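Local coordinates for flavin-nucleotide-binding protein (Azotobacter vinelandii, PDB 6RK0) that binds heme b and FAD and probably works as a low-potential terminal oxidase, reducing oxygen in association with the iron-only nitrogenase, at residues 49-53 and 54-58; 63-67 and 68-72; 101-104 and 105-108. All coordinates share one frame; numbering follows the deposited sequence.

Interaction 1 of 3, residues 49-53 and 54-58. With FAD (flavin-adenine dinucleotide), chain F.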
loop_
_atom_site.group_PDB
_atom_site.type_symbol
_atom_site.label_atom_id
_atom_site.label_comp_id
_atom_site.label_asym_id
_atom_site.label_seq_id
_atom_site.Cartn_x
_atom_site.Cartn_y
_atom_site.Cartn_z
ATOM N N CYS A 49 9.536 -6.958 -7.901
ATOM C CA CYS A 49 10.551 -7.948 -8.262
ATOM C C CYS A 49 10.059 -8.662 -9.511
ATOM O O CYS A 49 8.920 -9.134 -9.544
ATOM C CB CYS A 49 10.766 -8.912 -7.090
ATOM S SG CYS A 49 12.175 -10.038 -7.347
ATOM N N MET A 50 10.932 -8.772 -10.521
ATOM C CA MET A 50 10.587 -9.499 -11.739
ATOM C C MET A 50 10.644 -10.992 -11.485
ATOM O O MET A 50 11.715 -11.516 -11.144
ATOM C CB MET A 50 11.586 -9.119 -12.840
ATOM C CG MET A 50 11.542 -10.000 -14.076
ATOM S SD MET A 50 10.004 -9.869 -14.959
ATOM C CE MET A 50 9.818 -8.159 -14.824
ATOM N N MET A 51 9.502 -11.666 -11.609
ATOM C CA MET A 51 9.373 -13.103 -11.385
ATOM C C MET A 51 8.402 -13.646 -12.402
ATOM O O MET A 51 7.350 -13.038 -12.643
ATOM C CB MET A 51 8.854 -13.402 -9.972
ATOM C CG MET A 51 9.773 -12.860 -8.882
ATOM S SD MET A 51 9.238 -13.236 -7.207
ATOM C CE MET A 51 7.778 -12.180 -7.041
ATOM N N ASN A 52 8.755 -14.756 -13.038
ATOM C CA ASN A 52 7.855 -15.371 -13.998
ATOM C C ASN A 52 7.405 -14.386 -15.073
ATOM O O ASN A 52 6.247 -14.406 -15.485
ATOM C CB ASN A 52 6.673 -16.026 -13.309
ATOM C CG ASN A 52 5.953 -17.020 -14.185
ATOM O OD1 ASN A 52 6.493 -17.544 -15.161
ATOM N ND2 ASN A 52 4.722 -17.315 -13.815
ATOM N N GLY A 53 8.305 -13.504 -15.488
ATOM C CA GLY A 53 8.049 -12.586 -16.571
ATOM C C GLY A 53 7.221 -11.370 -16.213
ATOM O O GLY A 53 6.875 -10.607 -17.124
ATOM N N VAL A 54 6.918 -11.144 -14.932
ATOM C CA VAL A 54 6.072 -10.024 -14.502
ATOM C C VAL A 54 6.779 -9.255 -13.397
ATOM O O VAL A 54 7.339 -9.861 -12.483
ATOM C CB VAL A 54 4.709 -10.554 -13.994
ATOM C CG1 VAL A 54 3.848 -9.476 -13.350
ATOM C CG2 VAL A 54 3.948 -11.216 -15.140
ATOM N N PRO A 55 6.702 -7.899 -13.417
ATOM C CA PRO A 55 7.179 -7.088 -12.283
ATOM C C PRO A 55 6.129 -7.126 -11.173
ATOM O O PRO A 55 5.321 -6.204 -11.008
ATOM C CB PRO A 55 7.352 -5.705 -12.907
ATOM C CG PRO A 55 6.323 -5.662 -13.985
ATOM C CD PRO A 55 6.252 -7.072 -14.552
ATOM N N PHE A 56 6.114 -8.243 -10.444
ATOM C CA PHE A 56 5.176 -8.426 -9.366
ATOM C C PHE A 56 5.374 -7.409 -8.259
ATOM O O PHE A 56 6.491 -6.992 -7.953
ATOM C CB PHE A 56 5.329 -9.825 -8.760
ATOM C CG PHE A 56 4.570 -10.880 -9.521
ATOM C CD1 PHE A 56 3.222 -11.054 -9.297
ATOM C CD2 PHE A 56 5.203 -11.712 -10.443
ATOM C CE1 PHE A 56 2.488 -11.987 -9.999
ATOM C CE2 PHE A 56 4.482 -12.660 -11.131
ATOM C CZ PHE A 56 3.130 -12.822 -10.923
ATOM N N VAL A 57 4.255 -7.069 -7.609
ATOM C CA VAL A 57 4.238 -6.177 -6.449
ATOM C C VAL A 57 3.714 -6.957 -5.246
ATOM O O VAL A 57 2.513 -7.277 -5.186
ATOM C CB VAL A 57 3.371 -4.929 -6.695
ATOM C CG1 VAL A 57 3.391 -4.041 -5.472
ATOM C CG2 VAL A 57 3.823 -4.164 -7.945
ATOM N N THR A 58 4.627 -7.272 -4.319
ATOM C CA THR A 58 4.281 -8.108 -3.169
ATOM C C THR A 58 4.107 -7.248 -1.934
ATOM O O THR A 58 5.094 -6.626 -1.490
ATOM C CB THR A 58 5.370 -9.149 -2.941
ATOM O OG1 THR A 58 5.497 -9.973 -4.101
ATOM C CG2 THR A 58 5.044 -10.024 -1.724
HETATM P PA FAD F . 3.164 -17.544 -4.582
HETATM O O1A FAD F . 2.059 -18.318 -3.980
HETATM O O2A FAD F . 4.369 -18.264 -5.037
HETATM O O5B FAD F . 2.616 -16.636 -5.766
HETATM C C5B FAD F . 1.885 -17.251 -6.850
HETATM C C4B FAD F . 0.764 -16.354 -7.263
HETATM O O4B FAD F . -0.147 -16.158 -6.158
HETATM C C3B FAD F . 1.173 -14.935 -7.646
HETATM O O3B FAD F . 1.722 -14.856 -8.958
HETATM C C2B FAD F . -0.141 -14.174 -7.457
HETATM O O2B FAD F . -0.967 -14.340 -8.597
HETATM C C1B FAD F . -0.765 -14.887 -6.248
HETATM N N9A FAD F . -0.527 -14.171 -4.991
HETATM C C8A FAD F . 0.565 -14.261 -4.177
HETATM N N7A FAD F . 0.519 -13.445 -3.152
HETATM C C5A FAD F . -0.686 -12.770 -3.307
HETATM C C6A FAD F . -1.314 -11.761 -2.550
HETATM N N6A FAD F . -0.792 -11.204 -1.446
HETATM N N1A FAD F . -2.498 -11.286 -3.010
HETATM C C2A FAD F . -3.021 -11.809 -4.127
HETATM N N3A FAD F . -2.512 -12.764 -4.918
HETATM C C4A FAD F . -1.339 -13.199 -4.445
HETATM N N1 FAD F . 4.294 -12.372 3.212
HETATM C C2 FAD F . 5.458 -12.628 3.883
HETATM O O2 FAD F . 6.180 -13.577 3.577
HETATM N N3 FAD F . 5.853 -11.816 4.906
HETATM C C4 FAD F . 5.158 -10.706 5.345
HETATM O O4 FAD F . 5.619 -9.976 6.229
HETATM C C4X FAD F . 3.892 -10.481 4.674
HETATM N N5 FAD F . 3.135 -9.460 5.083
HETATM C C5X FAD F . 1.978 -9.186 4.349
HETATM C C6 FAD F . 1.192 -8.082 4.706
HETATM C C7 FAD F . 0.035 -7.762 3.993
HETATM C C7M FAD F . -0.800 -6.583 4.418
HETATM C C8 FAD F . -0.357 -8.577 2.920
HETATM C C8M FAD F . -1.569 -8.260 2.095
HETATM C C9 FAD F . 0.406 -9.698 2.582
HETATM C C9A FAD F . 1.564 -10.019 3.291
HETATM N N10 FAD F . 2.352 -11.150 2.984
HETATM C C10 FAD F . 3.549 -11.359 3.608
HETATM C "C1'" FAD F . 1.992 -12.083 1.904
HETATM C "C2'" FAD F . 2.681 -11.746 0.587
HETATM O "O2'" FAD F . 2.001 -10.676 -0.051
HETATM C "C3'" FAD F . 2.691 -12.954 -0.347
HETATM O "O3'" FAD F . 1.349 -13.379 -0.570
HETATM C "C4'" FAD F . 3.508 -14.131 0.173
HETATM O "O4'" FAD F . 4.794 -13.673 0.603
HETATM C "C5'" FAD F . 3.655 -15.217 -0.863
HETATM O "O5'" FAD F . 4.271 -14.644 -2.047
HETATM P P FAD F . 4.856 -15.575 -3.163
HETATM O O1P FAD F . 5.897 -16.512 -2.602
HETATM O O2P FAD F . 5.250 -14.686 -4.312
HETATM O O3P FAD F . 3.553 -16.406 -3.560
#
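M51 and V54 bond each other twice, backbone to backbone, at the tip of a beta hairpin. M51 N reaches V54 O at 2.9 Å with a nearly straight N-H...O angle of 168°, and V54 N returns to M51 O at 3.0 Å. Two positions back, C49 N donates to F56 O at 3.0 Å; the reverse bond, F56 N to C49 O, is weak. Between these hydrogen-bonded pairs lies the non-hydrogen-bonded pair M50 and P55, whose ring nitrogen has no hydrogen to give; P55 also centres an inverse gamma turn.

On the M50 side the thioether curls back over the second strand: bent at chi2 (65°) and chi3 (41°), it brings M50 CE 3.7 Å from P55 CD. The other side carries M51, V54 and F56. V54 CG1 sits over the centre of one face of the F56 ring, M51 O meets that ring at its edge and in its plane, and M51 CE touches F56 CB at 3.8 Å. Farther out, F56 CE1 lies 3.1 Å from O3B of the FAD ribose, and R78 makes a cation-pi contact with the ring. T58 CG2 packs 3.5 Å from FAD O2'. N52 and G53, both at positive phi, form a type I' turn, making this a tight two-residue beta hairpin whose second strand borders the FAD pocket.

Interaction 2 of 3, residues 63-67 and 68-72; sequences WREGD and RVYWH. With HEM (protoporphyrin IX containing Fe), chain C.
W63 and Y70 pair through two backbone hydrogen bonds, Y70 N to W63 O at 2.8 Å and W63 N to Y70 O at 3.0 Å. E65 and R68 form the next hydrogen-bonded pair, E65 N meeting R68 O at 2.9 Å, and G66 and D67 close a type II' turn between them.

Among side-chain bonds, W63 NE1 donates in its ring plane to the anti side of E65 OE2 at 3.1 Å, which helps fix the indole's rotation; the same oxygen also takes a hydrogen bond from N135, and OE1 forms a salt bridge with K132. R64 NH1 reaches round the turn to G66 O at 2.8 Å, and R64 NE pairs with D40. One water bridges E65 O and Y70 OH.

Aromatic packing is close. Y70 CB stands over the W63 six-membered ring, 3.4 Å from its centroid and 17° off the normal, a CH-pi contact. W63 takes chi1 67°, with CG between its backbone N and carbonyl carbon, which lays the indole across Y70. The five-membered ring of W63 and the Y70 ring lie almost parallel, planes at 22°, but so far offset that they hardly overlap. The E65 and Y70 side chains cross at about a right angle, E65 CB 3.7 Å from Y70 CE1.

Farther along the second strand, H72 NE2 ligates the heme iron at 2.0 Å, with a water as another ligand, and H72 O hydrogen-bonds the flavin.

Strand 159-165 pairs with strand 68-74, helix 32-40 touches R64 and V69, and F136 of helix 126-140 stacks on W63 and also meets the H72 ring.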
loop_
_atom_site.group_PDB
_atom_site.type_symbol
_atom_site.label_atom_id
_atom_site.label_comp_id
_atom_site.label_asym_id
_atom_site.label_seq_id
_atom_site.Cartn_x
_atom_site.Cartn_y
_atom_site.Cartn_z
ATOM N N TRP A 63 10.843 -3.924 8.669
ATOM C CA TRP A 63 11.326 -3.173 9.817
ATOM C C TRP A 63 12.678 -2.556 9.475
ATOM O O TRP A 63 13.400 -3.064 8.621
ATOM C CB TRP A 63 11.373 -4.015 11.098
ATOM C CG TRP A 63 12.358 -5.121 11.137
ATOM C CD1 TRP A 63 13.544 -5.121 11.846
ATOM C CD2 TRP A 63 12.269 -6.433 10.520
ATOM N NE1 TRP A 63 14.171 -6.328 11.682
ATOM C CE2 TRP A 63 13.415 -7.158 10.905
ATOM C CE3 TRP A 63 11.313 -7.076 9.720
ATOM C CZ2 TRP A 63 13.623 -8.499 10.496
ATOM C CZ3 TRP A 63 11.505 -8.414 9.340
ATOM C CH2 TRP A 63 12.668 -9.090 9.711
ATOM N N ARG A 64 13.016 -1.461 10.143
ATOM C CA ARG A 64 14.280 -0.783 9.910
ATOM C C ARG A 64 15.215 -1.017 11.084
ATOM O O ARG A 64 14.807 -0.929 12.251
ATOM C CB ARG A 64 14.070 0.722 9.747
ATOM C CG ARG A 64 15.352 1.467 9.384
ATOM C CD ARG A 64 15.174 2.954 9.178
ATOM N NE ARG A 64 14.815 3.707 10.372
ATOM C CZ ARG A 64 15.705 4.198 11.227
ATOM N NH1 ARG A 64 17.012 3.977 11.074
ATOM N NH2 ARG A 64 15.285 4.950 12.226
ATOM N N GLU A 65 16.475 -1.301 10.779
ATOM C CA GLU A 65 17.558 -1.258 11.780
ATOM C C GLU A 65 18.663 -0.384 11.196
ATOM O O GLU A 65 19.319 -0.778 10.222
ATOM C CB GLU A 65 18.096 -2.653 12.107
ATOM C CG GLU A 65 17.048 -3.608 12.595
ATOM C CD GLU A 65 17.618 -4.945 13.004
ATOM O OE1 GLU A 65 18.885 -5.065 13.199
ATOM O OE2 GLU A 65 16.811 -5.911 13.174
ATOM N N GLY A 66 18.829 0.816 11.750
ATOM C CA GLY A 66 19.871 1.690 11.228
ATOM C C GLY A 66 19.651 1.988 9.757
ATOM O O GLY A 66 18.571 2.440 9.341
ATOM N N ASP A 67 20.667 1.716 8.946
ATOM C CA ASP A 67 20.645 2.078 7.538
ATOM C C ASP A 67 20.162 0.963 6.606
ATOM O O ASP A 67 20.405 1.034 5.394
ATOM C CB ASP A 67 22.025 2.580 7.092
ATOM C CG ASP A 67 23.136 1.523 7.195
ATOM O OD1 ASP A 67 22.906 0.337 7.516
ATOM O OD2 ASP A 67 24.295 1.907 6.943
ATOM N N ARG A 68 19.434 -0.026 7.131
ATOM C CA ARG A 68 18.851 -1.064 6.293
ATOM C C ARG A 68 17.426 -1.360 6.745
ATOM O O ARG A 68 17.083 -1.223 7.931
ATOM C CB ARG A 68 19.634 -2.383 6.320
ATOM C CG ARG A 68 21.131 -2.184 5.962
ATOM C CD ARG A 68 21.897 -3.476 5.892
ATOM N NE ARG A 68 21.505 -4.297 4.762
ATOM C CZ ARG A 68 21.910 -4.092 3.508
ATOM N NH1 ARG A 68 22.744 -3.083 3.172
ATOM N NH2 ARG A 68 21.482 -4.898 2.556
ATOM N N VAL A 69 16.600 -1.802 5.793
ATOM C CA VAL A 69 15.300 -2.371 6.093
ATOM C C VAL A 69 15.332 -3.855 5.818
ATOM O O VAL A 69 16.128 -4.342 4.998
ATOM C CB VAL A 69 14.136 -1.712 5.324
ATOM C CG1 VAL A 69 13.937 -0.288 5.783
ATOM C CG2 VAL A 69 14.307 -1.866 3.837
ATOM N N TYR A 70 14.451 -4.569 6.509
ATOM C CA TYR A 70 14.410 -6.017 6.531
ATOM C C TYR A 70 12.981 -6.485 6.295
ATOM O O TYR A 70 12.027 -5.817 6.703
ATOM C CB TYR A 70 14.831 -6.555 7.934
ATOM C CG TYR A 70 16.276 -6.227 8.274
ATOM C CD1 TYR A 70 16.644 -4.947 8.696
ATOM C CD2 TYR A 70 17.279 -7.194 8.133
ATOM C CE1 TYR A 70 17.993 -4.639 8.976
ATOM C CE2 TYR A 70 18.615 -6.880 8.418
ATOM C CZ TYR A 70 18.954 -5.604 8.819
ATOM O OH TYR A 70 20.272 -5.351 9.094
ATOM N N TRP A 71 12.842 -7.669 5.691
ATOM C CA TRP A 71 11.543 -8.320 5.565
ATOM C C TRP A 71 11.780 -9.830 5.596
ATOM O O TRP A 71 12.921 -10.304 5.465
ATOM C CB TRP A 71 10.760 -7.844 4.330
ATOM C CG TRP A 71 11.400 -8.117 3.000
ATOM C CD1 TRP A 71 11.063 -9.087 2.100
ATOM C CD2 TRP A 71 12.442 -7.345 2.362
ATOM N NE1 TRP A 71 11.834 -8.961 0.963
ATOM C CE2 TRP A 71 12.676 -7.897 1.095
ATOM C CE3 TRP A 71 13.183 -6.220 2.741
ATOM C CZ2 TRP A 71 13.640 -7.374 0.203
ATOM C CZ3 TRP A 71 14.162 -5.720 1.877
ATOM C CH2 TRP A 71 14.353 -6.295 0.634
ATOM N N HIS A 72 10.711 -10.590 5.820
ATOM C CA HIS A 72 10.819 -12.020 6.057
ATOM C C HIS A 72 9.773 -12.782 5.256
ATOM O O HIS A 72 8.745 -12.239 4.851
ATOM C CB HIS A 72 10.668 -12.368 7.550
ATOM C CG HIS A 72 9.232 -12.542 7.983
ATOM N ND1 HIS A 72 8.293 -11.524 7.973
ATOM C CD2 HIS A 72 8.557 -13.643 8.386
ATOM C CE1 HIS A 72 7.123 -12.011 8.327
ATOM N NE2 HIS A 72 7.256 -13.287 8.594
HETATM C CHA HEM C . 4.921 -15.755 6.394
HETATM C CHB HEM C . 3.458 -12.053 9.060
HETATM C CHC HEM C . 6.852 -13.107 12.319
HETATM C CHD HEM C . 8.108 -16.976 9.801
HETATM C C1A HEM C . 4.233 -14.669 6.864
HETATM C C2A HEM C . 3.115 -14.060 6.152
HETATM C C3A HEM C . 2.696 -13.012 6.885
HETATM C C4A HEM C . 3.562 -12.984 8.055
HETATM C CMA HEM C . 1.566 -12.051 6.640
HETATM C CAA HEM C . 2.502 -14.555 4.833
HETATM C CBA HEM C . 1.532 -15.754 5.020
HETATM C CGA HEM C . 0.662 -15.827 3.793
HETATM O O1A HEM C . -0.564 -15.448 3.828
HETATM O O2A HEM C . 1.192 -16.236 2.708
HETATM C C1B HEM C . 4.226 -12.016 10.194
HETATM C C2B HEM C . 4.152 -10.997 11.214
HETATM C C3B HEM C . 5.108 -11.298 12.105
HETATM C C4B HEM C . 5.784 -12.505 11.667
HETATM C CMB HEM C . 3.155 -9.845 11.172
HETATM C CAB HEM C . 5.509 -10.614 13.390
HETATM C CBB HEM C . 4.817 -9.666 14.012
HETATM C C1C HEM C . 7.489 -14.244 11.916
HETATM C C2C HEM C . 8.556 -14.874 12.634
HETATM C C3C HEM C . 8.880 -15.985 11.964
HETATM C C4C HEM C . 8.033 -16.040 10.801
HETATM C CMC HEM C . 9.187 -14.295 13.890
HETATM C CAC HEM C . 9.912 -17.027 12.302
HETATM C CBC HEM C . 10.140 -17.374 13.590
HETATM C C1D HEM C . 7.377 -16.963 8.617
HETATM C C2D HEM C . 7.506 -17.924 7.562
HETATM C C3D HEM C . 6.630 -17.588 6.613
HETATM C C4D HEM C . 5.936 -16.397 7.071
HETATM C CMD HEM C . 8.474 -19.105 7.544
HETATM C CAD HEM C . 6.318 -18.329 5.319
HETATM C CBD HEM C . 5.146 -19.305 5.535
HETATM C CGD HEM C . 4.965 -20.208 4.327
HETATM O O1D HEM C . 4.294 -19.809 3.356
HETATM O O2D HEM C . 5.518 -21.331 4.324
HETATM N NA HEM C . 4.489 -14.003 8.028
HETATM N NB HEM C . 5.208 -12.931 10.477
HETATM N NC HEM C . 7.184 -14.972 10.808
HETATM N ND HEM C . 6.416 -16.038 8.314
HETATM FE FE HEM C . 5.868 -14.488 9.399
HETATM O O HOH W 1 21.009 -2.885 9.747
HETATM O O HOH W 2 24.188 -1.089 4.782
HETATM O O HOH W 3 4.413 -15.682 10.361
#

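Interaction 3 of 3, residues 101-104 and 105-108. With HEM (protoporphyrin IX containing Fe), chain H.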
loop_
_atom_site.group_PDB
_atom_site.type_symbol
_atom_site.label_atom_id
_atom_site.label_comp_id
_atom_site.label_asym_id
_atom_site.label_seq_id
_atom_site.Cartn_x
_atom_site.Cartn_y
_atom_site.Cartn_z
ATOM N N ALA A 101 -10.045 20.218 -4.700
ATOM C CA ALA A 101 -9.722 21.495 -5.313
ATOM C C ALA A 101 -10.941 22.051 -6.047
ATOM O O ALA A 101 -11.963 21.389 -6.211
ATOM C CB ALA A 101 -8.559 21.335 -6.262
ATOM N N ARG A 102 -10.816 23.295 -6.531
ATOM C CA ARG A 102 -11.856 23.949 -7.320
ATOM C C ARG A 102 -11.950 23.401 -8.729
ATOM O O ARG A 102 -13.010 23.523 -9.347
ATOM C CB ARG A 102 -11.580 25.456 -7.350
ATOM C CG ARG A 102 -11.666 26.108 -6.009
ATOM C CD ARG A 102 -10.866 27.408 -5.917
ATOM N NE ARG A 102 -10.932 27.980 -4.591
ATOM C CZ ARG A 102 -10.269 27.521 -3.533
ATOM N NH1 ARG A 102 -9.313 26.589 -3.678
ATOM N NH2 ARG A 102 -10.481 28.045 -2.335
ATOM N N SER A 103 -10.861 22.852 -9.264
ATOM C CA SER A 103 -10.870 22.163 -10.547
ATOM C C SER A 103 -10.518 20.702 -10.342
ATOM O O SER A 103 -9.699 20.362 -9.472
ATOM C CB SER A 103 -9.905 22.806 -11.552
ATOM O OG SER A 103 -8.557 22.493 -11.239
ATOM N N ALA A 104 -11.102 19.842 -11.175
ATOM C CA ALA A 104 -10.802 18.418 -11.103
ATOM C C ALA A 104 -9.311 18.146 -11.293
ATOM O O ALA A 104 -8.725 17.301 -10.608
ATOM C CB ALA A 104 -11.630 17.693 -12.151
ATOM N N TYR A 105 -8.683 18.876 -12.223
ATOM C CA TYR A 105 -7.291 18.688 -12.562
ATOM C C TYR A 105 -6.392 18.861 -11.343
ATOM O O TYR A 105 -5.323 18.252 -11.302
ATOM C CB TYR A 105 -6.937 19.739 -13.624
ATOM C CG TYR A 105 -5.567 19.677 -14.213
ATOM C CD1 TYR A 105 -5.246 18.733 -15.191
ATOM C CD2 TYR A 105 -4.595 20.595 -13.865
ATOM C CE1 TYR A 105 -4.033 18.707 -15.824
ATOM C CE2 TYR A 105 -3.343 20.572 -14.484
ATOM C CZ TYR A 105 -3.075 19.622 -15.466
ATOM O OH TYR A 105 -1.835 19.574 -16.117
ATOM N N ASN A 106 -6.770 19.725 -10.385
ATOM C CA ASN A 106 -5.953 19.949 -9.207
ATOM C C ASN A 106 -6.437 19.195 -7.956
ATOM O O ASN A 106 -5.907 19.439 -6.861
ATOM C CB ASN A 106 -5.793 21.444 -8.968
ATOM C CG ASN A 106 -4.759 22.023 -9.870
ATOM O OD1 ASN A 106 -3.649 21.495 -9.964
ATOM N ND2 ASN A 106 -5.079 23.128 -10.531
ATOM N N PHE A 107 -7.351 18.241 -8.091
ATOM C CA PHE A 107 -7.555 17.303 -6.986
ATOM C C PHE A 107 -6.238 16.572 -6.717
ATOM O O PHE A 107 -5.367 16.442 -7.587
ATOM C CB PHE A 107 -8.650 16.272 -7.316
ATOM C CG PHE A 107 -10.037 16.700 -6.927
ATOM C CD1 PHE A 107 -10.565 17.910 -7.355
ATOM C CD2 PHE A 107 -10.826 15.887 -6.110
ATOM C CE1 PHE A 107 -11.864 18.297 -6.999
ATOM C CE2 PHE A 107 -12.121 16.275 -5.747
ATOM C CZ PHE A 107 -12.609 17.484 -6.202
ATOM N N ASN A 108 -6.082 16.085 -5.489
ATOM C CA ASN A 108 -4.803 15.494 -5.162
ATOM C C ASN A 108 -4.969 14.672 -3.905
ATOM O O ASN A 108 -6.095 14.411 -3.449
ATOM C CB ASN A 108 -3.716 16.584 -5.075
ATOM C CG ASN A 108 -2.398 16.111 -5.609
ATOM O OD1 ASN A 108 -1.725 15.288 -5.000
ATOM N ND2 ASN A 108 -2.031 16.597 -6.771
HETATM C CHA HEM H . -1.339 13.743 -11.086
HETATM C CHB HEM H . -4.461 12.681 -7.611
HETATM C CHC HEM H . -8.085 13.787 -10.544
HETATM C CHD HEM H . -4.953 15.164 -13.918
HETATM C C1A HEM H . -1.881 13.367 -9.875
HETATM C C2A HEM H . -1.090 12.970 -8.729
HETATM C C3A HEM H . -1.952 12.673 -7.745
HETATM C C4A HEM H . -3.299 12.883 -8.294
HETATM C CMA HEM H . -1.720 12.218 -6.306
HETATM C CAA HEM H . 0.431 12.953 -8.646
HETATM C CBA HEM H . 1.032 14.340 -8.373
HETATM C CGA HEM H . 2.447 14.138 -7.906
HETATM O O1A HEM H . 2.740 14.363 -6.695
HETATM O O2A HEM H . 3.319 13.720 -8.711
HETATM C C1B HEM H . -5.739 12.902 -8.100
HETATM C C2B HEM H . -6.965 12.645 -7.371
HETATM C C3B HEM H . -7.958 12.939 -8.195
HETATM C C4B HEM H . -7.372 13.414 -9.437
HETATM C CMB HEM H . -7.066 12.097 -5.961
HETATM C CAB HEM H . -9.476 12.874 -8.019
HETATM C CBB HEM H . -10.126 12.688 -6.882
HETATM C C1C HEM H . -7.557 14.239 -11.743
HETATM C C2C HEM H . -8.311 14.677 -12.884
HETATM C C3C HEM H . -7.469 15.107 -13.800
HETATM C C4C HEM H . -6.133 14.938 -13.244
HETATM C CMC HEM H . -9.820 14.564 -12.992
HETATM C CAC HEM H . -7.720 15.704 -15.163
HETATM C CBC HEM H . -8.781 16.494 -15.361
HETATM C C1D HEM H . -3.688 14.837 -13.474
HETATM C C2D HEM H . -2.460 15.032 -14.203
HETATM C C3D HEM H . -1.460 14.644 -13.401
HETATM C C4D HEM H . -2.057 14.200 -12.158
HETATM C CMD HEM H . -2.357 15.570 -15.632
HETATM C CAD HEM H . 0.039 14.732 -13.685
HETATM C CBD HEM H . 0.587 16.054 -13.094
HETATM C CGD HEM H . 1.978 16.309 -13.612
HETATM O O1D HEM H . 2.936 15.670 -13.098
HETATM O O2D HEM H . 2.174 17.173 -14.493
HETATM N NA HEM H . -3.229 13.321 -9.597
HETATM N NB HEM H . -6.010 13.388 -9.356
HETATM N NC HEM H . -6.209 14.389 -11.984
HETATM N ND HEM H . -3.424 14.337 -12.213
HETATM FE FE HEM H . -4.713 13.824 -10.797
HETATM O O HOH W 4 -7.405 24.889 -10.290
HETATM O O HOH W 5 -4.588 15.789 -10.103
#
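N106 N is held by S103, donating to S103 O at 3.1 Å and weakly to S103 OG. One residue on, F107 N donates to A104 O at 3.0 Å with an N-H...O angle of 159°, so two successive i to i+3 bonds wind the chain into a short 3-10 turn. A water joins the polar side chains outside it, accepting from S103 OG at 2.8 Å and from N106 ND2; D181 takes another bond from that amide nitrogen.

F107 carries the apolar side of the turn. Its CG lies anti to the carbonyl carbon (chi1 -89°), and the ring turns back over 101-104: A101 N lies over one face, S103 O is at the edge in the ring plane, and A101 CB is 4.1 Å from F107 CD1. The ring's CD2 meets the heme vinyl carbon CBB at 3.4 Å. Replacing F107 with an alanine would probably open a gap between A101 and the vinyl group and leave both without their shared packing partner. Nearby, Y105 CE1 touches the heme methyl CMD at 3.6 Å, and A104 CB packs against methyl CMC.

A second water links the turn to the metal. The oxygen of this water lies 2.1 Å from the heme FE as an iron ligand. The same water donates to Y105 O and, at 2.7 Å, to F107 O, so two backbone carbonyls orient the iron's water ligand. Together with W145 of the second subunit, which packs on A104, this loop forms part of an intersubunit heme pocket, its carbonyls lining the distal side.

How the interactions relate
The three contacts follow one another along the chain within the part related to the pyridoxamine 5'-phosphate oxidases. Interactions 1 and 2 share strand 54-65, which joins the hairpin tip at 49-58 to the hairpin at 63-72; their centres are 22 Å apart in the same antiparallel sheet. Interaction 3 lies in the loop between strands 88-100 and 108-118, with its centre 34 Å from that of interaction 1 and 37 Å from that of interaction 2. It meets a different heme: one subunit thus supplies an axial histidine to one heme and water-binding carbonyls to the other, evidence that the dimer builds both heme sites from two chains.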